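Local coordinates for NanU sialic acid binding protein (Bacteroides fragilis, PDB 4L7T) that binds sialic acid with high affinity as a SusD-family protein of the outer membrane, probably working alongside the membrane protein NanO, at residues 480-483 against 484-488; 449-452 against 453-456; 433-437 against 438-442. All coordinates share one frame; numbering follows the deposited sequence.

Contact 1: residues 480-483 against 484-488; sequences DYVT and KRTSA. With NA (sodium ion), chain F.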
loop_
_atom_site.group_PDB
_atom_site.type_symbol
_atom_site.label_atom_id
_atom_site.label_comp_id
_atom_site.label_asym_id
_atom_site.label_seq_id
_atom_site.Cartn_x
_atom_site.Cartn_y
_atom_site.Cartn_z
ATOM N N ASP A 480 -15.569 -14.146 -4.883
ATOM C CA ASP A 480 -16.661 -13.594 -5.646
ATOM C C ASP A 480 -16.552 -12.076 -5.818
ATOM O O ASP A 480 -16.967 -11.510 -6.827
ATOM C CB ASP A 480 -18.022 -13.909 -4.991
ATOM C CG ASP A 480 -18.482 -15.368 -5.246
ATOM O OD1 ASP A 480 -17.853 -16.067 -6.091
ATOM O OD2 ASP A 480 -19.517 -15.811 -4.647
ATOM N N TYR A 481 -16.010 -11.415 -4.778
ATOM C CA TYR A 481 -15.784 -9.987 -4.966
ATOM C C TYR A 481 -14.647 -9.718 -6.008
ATOM O O TYR A 481 -14.719 -8.786 -6.814
ATOM C CB TYR A 481 -15.358 -9.303 -3.638
ATOM C CG TYR A 481 -16.422 -9.259 -2.619
ATOM C CD1 TYR A 481 -17.227 -8.103 -2.475
ATOM C CD2 TYR A 481 -16.665 -10.380 -1.828
ATOM C CE1 TYR A 481 -18.261 -8.072 -1.498
ATOM C CE2 TYR A 481 -17.698 -10.357 -0.894
ATOM C CZ TYR A 481 -18.465 -9.213 -0.741
ATOM O OH TYR A 481 -19.469 -9.158 0.240
ATOM N N VAL A 482 -13.612 -10.540 -5.961
ATOM C CA VAL A 482 -12.468 -10.435 -6.903
ATOM C C VAL A 482 -12.956 -10.716 -8.338
ATOM O O VAL A 482 -12.692 -9.893 -9.231
ATOM C CB VAL A 482 -11.347 -11.442 -6.558
ATOM C CG1 VAL A 482 -10.213 -11.468 -7.672
ATOM C CG2 VAL A 482 -10.685 -11.125 -5.197
ATOM N N THR A 483 -13.653 -11.842 -8.572
ATOM C CA THR A 483 -14.016 -12.200 -9.956
ATOM C C THR A 483 -15.102 -11.262 -10.506
ATOM O O THR A 483 -15.182 -11.053 -11.717
ATOM C CB THR A 483 -14.441 -13.720 -10.023
ATOM O OG1 THR A 483 -15.575 -13.892 -9.190
ATOM C CG2 THR A 483 -13.292 -14.591 -9.582
ATOM N N LYS A 484 -15.935 -10.657 -9.661
ATOM C CA LYS A 484 -16.906 -9.690 -10.130
ATOM C C LYS A 484 -16.296 -8.474 -10.740
ATOM O O LYS A 484 -16.742 -8.016 -11.803
ATOM C CB LYS A 484 -17.856 -9.295 -8.993
ATOM C CG LYS A 484 -18.808 -8.296 -9.402
ATOM C CD LYS A 484 -19.964 -8.905 -10.260
ATOM C CE LYS A 484 -21.049 -7.821 -10.495
ATOM N NZ LYS A 484 -21.970 -8.117 -11.632
ATOM N N ARG A 485 -15.233 -7.953 -10.093
ATOM C CA ARG A 485 -14.702 -6.671 -10.521
ATOM C C ARG A 485 -13.363 -6.751 -11.232
ATOM O O ARG A 485 -12.844 -5.719 -11.711
ATOM C CB ARG A 485 -14.679 -5.666 -9.354
ATOM C CG ARG A 485 -16.109 -5.180 -9.008
ATOM C CD ARG A 485 -16.077 -3.954 -8.125
ATOM N NE ARG A 485 -17.396 -3.343 -7.931
ATOM C CZ ARG A 485 -18.073 -3.339 -6.775
ATOM N NH1 ARG A 485 -17.593 -3.978 -5.714
ATOM N NH2 ARG A 485 -19.204 -2.645 -6.702
ATOM N N THR A 486 -12.749 -7.918 -11.298
ATOM C CA THR A 486 -11.422 -8.004 -11.954
ATOM C C THR A 486 -11.428 -9.090 -13.008
ATOM O O THR A 486 -12.356 -9.939 -13.021
ATOM C CB THR A 486 -10.302 -8.305 -10.933
ATOM O OG1 THR A 486 -10.271 -9.689 -10.606
ATOM C CG2 THR A 486 -10.457 -7.484 -9.614
ATOM N N SER A 487 -10.350 -9.176 -13.788
ATOM C CA SER A 487 -10.223 -10.323 -14.699
ATOM C C SER A 487 -9.580 -11.584 -14.157
ATOM O O SER A 487 -9.324 -12.549 -14.901
ATOM C CB SER A 487 -9.422 -9.855 -15.912
ATOM O OG SER A 487 -8.207 -9.251 -15.488
ATOM N N ALA A 488 -9.275 -11.600 -12.848
ATOM C CA ALA A 488 -8.666 -12.743 -12.178
ATOM C C ALA A 488 -9.678 -13.847 -12.075
ATOM O O ALA A 488 -10.869 -13.565 -11.910
ATOM C CB ALA A 488 -8.178 -12.370 -10.742
HETATM NA NA NA F . -14.241 -11.290 -13.773
HETATM O O HOH W 1 -16.405 -6.583 -5.934
HETATM O O HOH W 2 -15.119 -9.236 -14.250
HETATM O O HOH W 3 -13.022 -13.008 -13.675
HETATM O O HOH W 4 -13.668 -11.193 -16.112
#

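Contact 2: residues 449-452 against 453-456; sequences DEDP and LEAI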
loop_
_atom_site.group_PDB
_atom_site.type_symbol
_atom_site.label_atom_id
_atom_site.label_comp_id
_atom_site.label_asym_id
_atom_site.label_seq_id
_atom_site.Cartn_x
_atom_site.Cartn_y
_atom_site.Cartn_z
ATOM N N ASP A 449 -24.683 2.668 -0.907
ATOM C CA ASP A 449 -24.559 2.401 0.523
ATOM C C ASP A 449 -25.509 1.352 1.108
ATOM O O ASP A 449 -25.334 0.983 2.288
ATOM C CB ASP A 449 -24.737 3.702 1.373
ATOM C CG ASP A 449 -23.549 4.663 1.323
ATOM O OD1 ASP A 449 -22.479 4.374 0.740
ATOM O OD2 ASP A 449 -23.710 5.792 1.849
ATOM N N GLU A 450 -26.468 0.791 0.325
ATOM C CA GLU A 450 -27.391 -0.163 0.886
ATOM C C GLU A 450 -26.750 -1.391 1.382
ATOM O O GLU A 450 -27.371 -2.150 2.116
ATOM C CB GLU A 450 -28.455 -0.667 -0.106
ATOM C CG GLU A 450 -28.803 0.214 -1.262
ATOM C CD GLU A 450 -27.708 0.315 -2.317
ATOM O OE1 GLU A 450 -27.356 -0.660 -3.072
ATOM O OE2 GLU A 450 -27.270 1.427 -2.432
ATOM N N ASP A 451 -25.480 -1.655 1.029
ATOM C CA ASP A 451 -24.844 -2.806 1.591
ATOM C C ASP A 451 -23.585 -2.295 2.330
ATOM O O ASP A 451 -22.817 -1.576 1.709
ATOM C CB ASP A 451 -24.389 -3.812 0.527
ATOM C CG ASP A 451 -23.698 -4.987 1.151
ATOM O OD1 ASP A 451 -24.316 -5.867 1.794
ATOM O OD2 ASP A 451 -22.411 -5.055 1.094
ATOM N N PRO A 452 -23.437 -2.605 3.631
ATOM C CA PRO A 452 -22.303 -2.031 4.436
ATOM C C PRO A 452 -20.926 -2.372 3.847
ATOM O O PRO A 452 -20.089 -1.459 3.700
ATOM C CB PRO A 452 -22.487 -2.659 5.811
ATOM C CG PRO A 452 -23.984 -2.802 5.939
ATOM C CD PRO A 452 -24.492 -3.148 4.513
ATOM N N LEU A 453 -20.718 -3.632 3.493
ATOM C CA LEU A 453 -19.402 -3.990 2.927
ATOM C C LEU A 453 -19.135 -3.300 1.591
ATOM O O LEU A 453 -17.984 -2.876 1.334
ATOM C CB LEU A 453 -19.226 -5.502 2.811
ATOM C CG LEU A 453 -19.124 -6.298 4.131
ATOM C CD1 LEU A 453 -19.010 -7.787 3.889
ATOM C CD2 LEU A 453 -17.917 -5.842 4.995
ATOM N N GLU A 454 -20.107 -3.236 0.663
ATOM C CA GLU A 454 -19.913 -2.370 -0.510
ATOM C C GLU A 454 -19.661 -0.919 -0.215
ATOM O O GLU A 454 -18.892 -0.357 -0.927
ATOM C CB GLU A 454 -21.050 -2.530 -1.593
ATOM C CG GLU A 454 -21.220 -3.976 -2.042
ATOM C CD GLU A 454 -20.164 -4.400 -3.083
ATOM O OE1 GLU A 454 -19.518 -3.485 -3.662
ATOM O OE2 GLU A 454 -20.018 -5.625 -3.343
ATOM N N ALA A 455 -20.316 -0.313 0.819
ATOM C CA ALA A 455 -20.083 1.086 1.122
ATOM C C ALA A 455 -18.595 1.276 1.565
ATOM O O ALA A 455 -17.974 2.239 1.168
ATOM C CB ALA A 455 -21.009 1.555 2.230
ATOM N N ILE A 456 -18.124 0.335 2.326
ATOM C CA ILE A 456 -16.728 0.361 2.841
ATOM C C ILE A 456 -15.750 0.072 1.688
ATOM O O ILE A 456 -14.712 0.730 1.606
ATOM C CB ILE A 456 -16.531 -0.606 3.989
ATOM C CG1 ILE A 456 -17.372 -0.105 5.187
ATOM C CG2 ILE A 456 -14.998 -0.706 4.443
ATOM C CD1 ILE A 456 -17.586 -1.118 6.330
HETATM O O HOH W 5 -22.486 -5.741 3.920
#

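Contact 3: residues 433-437 against 438-442; sequences PNDKG and DFYTD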
loop_
_atom_site.group_PDB
_atom_site.type_symbol
_atom_site.label_atom_id
_atom_site.label_comp_id
_atom_site.label_asym_id
_atom_site.label_seq_id
_atom_site.Cartn_x
_atom_site.Cartn_y
_atom_site.Cartn_z
ATOM N N PRO A 433 -25.899 6.223 5.563
ATOM C CA PRO A 433 -26.001 5.309 4.413
ATOM C C PRO A 433 -26.845 5.821 3.242
ATOM O O PRO A 433 -27.515 5.003 2.573
ATOM C CB PRO A 433 -26.701 4.110 5.001
ATOM C CG PRO A 433 -27.821 4.841 5.923
ATOM C CD PRO A 433 -27.077 6.104 6.466
ATOM N N ASN A 434 -26.727 7.106 2.961
ATOM C CA ASN A 434 -27.520 7.807 1.946
ATOM C C ASN A 434 -26.849 7.961 0.580
ATOM O O ASN A 434 -27.453 8.545 -0.352
ATOM C CB ASN A 434 -27.862 9.209 2.431
ATOM C CG ASN A 434 -28.485 9.236 3.851
ATOM O OD1 ASN A 434 -28.274 10.218 4.620
ATOM N ND2 ASN A 434 -29.134 8.168 4.222
ATOM N N ASP A 435 -25.583 7.526 0.432
ATOM C CA ASP A 435 -24.894 7.734 -0.843
ATOM C C ASP A 435 -25.220 6.537 -1.756
ATOM O O ASP A 435 -24.618 5.434 -1.684
ATOM C CB ASP A 435 -23.383 7.953 -0.599
ATOM C CG ASP A 435 -22.552 7.986 -1.864
ATOM O OD1 ASP A 435 -23.105 8.081 -3.019
ATOM O OD2 ASP A 435 -21.292 7.904 -1.710
ATOM N N LYS A 436 -26.298 6.742 -2.536
ATOM C CA LYS A 436 -26.881 5.676 -3.333
ATOM C C LYS A 436 -27.633 6.276 -4.540
ATOM O O LYS A 436 -27.639 7.503 -4.754
ATOM C CB LYS A 436 -27.683 4.720 -2.476
ATOM C CG LYS A 436 -28.844 5.370 -1.712
ATOM C CD LYS A 436 -29.371 4.408 -0.652
ATOM C CE LYS A 436 -30.543 5.057 0.073
ATOM N NZ LYS A 436 -31.428 4.024 0.725
ATOM N N GLY A 437 -28.175 5.430 -5.385
ATOM C CA GLY A 437 -28.996 5.948 -6.477
ATOM C C GLY A 437 -28.334 5.926 -7.835
ATOM O O GLY A 437 -27.527 5.021 -8.141
ATOM N N ASP A 438 -28.688 6.917 -8.655
ATOM C CA ASP A 438 -28.397 6.884 -10.085
ATOM C C ASP A 438 -26.911 6.888 -10.437
ATOM O O ASP A 438 -26.512 6.346 -11.476
ATOM C CB ASP A 438 -29.004 8.134 -10.745
ATOM C CG ASP A 438 -30.515 8.046 -10.931
ATOM O OD1 ASP A 438 -31.143 6.995 -10.642
ATOM O OD2 ASP A 438 -31.060 9.074 -11.402
ATOM N N PHE A 439 -26.103 7.535 -9.602
ATOM C CA PHE A 439 -24.653 7.577 -9.808
ATOM C C PHE A 439 -24.068 6.160 -9.987
ATOM O O PHE A 439 -22.996 6.018 -10.634
ATOM C CB PHE A 439 -23.947 8.335 -8.626
ATOM C CG PHE A 439 -22.461 8.465 -8.792
ATOM C CD1 PHE A 439 -21.868 9.557 -9.435
ATOM C CD2 PHE A 439 -21.626 7.448 -8.296
ATOM C CE1 PHE A 439 -20.477 9.608 -9.602
ATOM C CE2 PHE A 439 -20.244 7.519 -8.441
ATOM C CZ PHE A 439 -19.669 8.598 -9.033
ATOM N N TYR A 440 -24.740 5.160 -9.431
ATOM C CA TYR A 440 -24.245 3.763 -9.381
ATOM C C TYR A 440 -24.753 2.891 -10.536
ATOM O O TYR A 440 -24.342 1.746 -10.666
ATOM C CB TYR A 440 -24.450 3.047 -8.008
ATOM C CG TYR A 440 -23.742 3.877 -6.968
ATOM C CD1 TYR A 440 -22.342 3.899 -6.923
ATOM C CD2 TYR A 440 -24.434 4.805 -6.145
ATOM C CE1 TYR A 440 -21.640 4.783 -6.034
ATOM C CE2 TYR A 440 -23.735 5.687 -5.288
ATOM C CZ TYR A 440 -22.329 5.630 -5.217
ATOM O OH TYR A 440 -21.624 6.485 -4.369
ATOM N N THR A 441 -25.702 3.390 -11.330
ATOM C CA THR A 441 -26.460 2.391 -12.134
ATOM C C THR A 441 -25.655 1.626 -13.177
ATOM O O THR A 441 -25.855 0.397 -13.344
ATOM C CB THR A 441 -27.679 2.983 -12.775
ATOM O OG1 THR A 441 -27.263 4.204 -13.360
ATOM C CG2 THR A 441 -28.706 3.261 -11.749
ATOM N N ASP A 442 -24.779 2.295 -13.893
ATOM C CA ASP A 442 -23.946 1.524 -14.857
ATOM C C ASP A 442 -22.502 1.677 -14.392
ATOM O O ASP A 442 -21.646 2.072 -15.157
ATOM C CB ASP A 442 -24.166 2.073 -16.312
ATOM C CG ASP A 442 -23.094 1.604 -17.345
ATOM O OD1 ASP A 442 -22.853 0.373 -17.479
ATOM O OD2 ASP A 442 -22.489 2.493 -18.038
HETATM O O HOH W 6 -26.980 8.832 -7.035
#

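Contact 1: residues 480-483 against 484-488
Val482 O takes two hydrogen bonds from a single residue, Thr486. The amide Thr486 N reaches Val482 O at 2.9 Å, nearly along the C=O axis though bent at the hydrogen, while the hydroxyl Thr486 OG1 donates to Val482 O at 2.8 Å from above the carbonyl plane, 53° out of it. That hydroxyl is placed by chi1 of 80°, which tucks OG1 between the threonine's own N and C. A third and weak donor to Val482 O is Arg485 N, which is also weakly bonded to Tyr481 O. Lys484 N, by contrast, has a regular helical bond to Asp480 O at 3.1 Å.

This is the C-terminal end of helix 479-485, and Thr486 is where the helical backbone angles stop. Having donated backward, Thr486 OG1 accepts forward from Ala488 N at 3.1 Å, forming an ST turn that carries the chain off the helix. The turn brings Ala488 CB against Val482 CG1 at 3.8 Å, with Trp471 of helix 470-477 touching both side chains.

A sodium ion joins carbonyls at this helix end: Thr483 O binds it at 2.3 Å and Thr486 O at 2.4 Å, and three waters complete the five ligands. One of these waters donates to Ala488 O and another to Lys484 O. Thr483 OG1 bonds back to Ala479 O. Arg485 spends its guanidinium on a salt bridge to Glu454 and a hydrogen bond to Lys444 O, while a water that donates to Tyr481 O accepts weakly from Arg485 NH1.

Contact 2: residues 449-452 against 453-456
Asp451 caps the first turn of helix 452-463: its OD2 accepts from Glu454 N at 3.0 Å in an almost straight bond, 170° at the hydrogen. The amide comes to the anti side of OD2, only 16° out of the carboxylate plane. With CG anti to the backbone N (chi1 179°), the carboxylate swings over the start of the helix, where the amides of the first turn lack carbonyls to bond to. Asp451 is thus a classical N-cap residue, and its backbone continues the job, since Asp451 O accepts from Ala455 N at 2.9 Å. One residue on, Pro452 O receives Ile456 N at 3.0 Å. Leu453 N donates to a water at 2.8 Å, and the same water gives a weak bond to Asp451 OD1, so a second first-turn amide is tied to the cap through solvent.

Glu454 lays its CG alongside the capping oxygen, 3.5 Å from Asp451 OD2. Its chain then bends at chi2 and leads the carboxylate off to a salt bridge with Arg485 of helix 479-485. On the side facing residues 449-452, Ala455 CB sits 3.5 Å from Asp449 OD1, a carboxylate oxygen paired with Lys458, while the other oxygen of Asp449 meets Arg414. Ile456 folds CG1 beside Pro452 O, and Ile456 and Leu453 pack on helix 388-401.

Proline suits the first helical position, where an amide hydrogen has no carbonyl to meet, and the Asp451 carboxylate lies at the positive end of the helix dipole. That setting would favour its ionised form, although the carboxylate of Glu454, 5.1 Å away between Asp451 OD2 and Glu454 OE2, may partly offset the benefit.

Contact 3: residues 433-437 against 438-442
Tyr440 OH donates to Asp435 OD1 in a short bond of 2.6 Å, and Arg462 bonds the same hydroxyl. The phenol approaches OD1 from above the carboxylate plane, 38° out of it, whereas OD1 itself lies at the ring's edge. The two flat groups are turned 50° from each other. CG of Asp435 stands anti to its N (chi1 172°), which extends the carboxylate to the phenol across the turn. Both groups are buried, but the carboxylate is well paid for: OD1 has a salt bridge to Arg334 and OD2 one to Arg462.

At the other end of the tyrosine, Tyr440 N donates to Gly437 O at 3.1 Å, opening the 3-10 segment 438-440. At the backbone angles of Gly437 a CB would jam against the preceding carbonyl O, which calls for glycine. A water bridges Lys436 O to Phe439 N, and Lys436 CA packs 3.7 Å from Tyr440 CE2. Asp438 O accepts both N and OG1 of Thr441, the hydroxyl at 2.9 Å.

The turn lies in the long loop between helices 427-430 and 452-463; Arg462 ties it to the latter helix, and Arg334 to the loop that follows helix 328-331.

Along the chain the order is contact 3, contact 2, contact 1, all on the same side of the chain's centre. Contact 3 belongs to the loop leading to helix 452-463, contact 2 begins that helix, and contact 1 ends helix 479-485. Centres of contacts 2 and 3 are about 11 Å apart, and a probable backbone bond from Asp449 N to Asp435 O joins them. Contacts 1 and 2, about 17 Å apart by centres, meet where Tyr481 packs on Leu453 and Glu454. Contacts 1 and 3 do not touch. Contact 2 therefore connects the loop to the sodium-bearing helix end within this largely helical SusD-family protein.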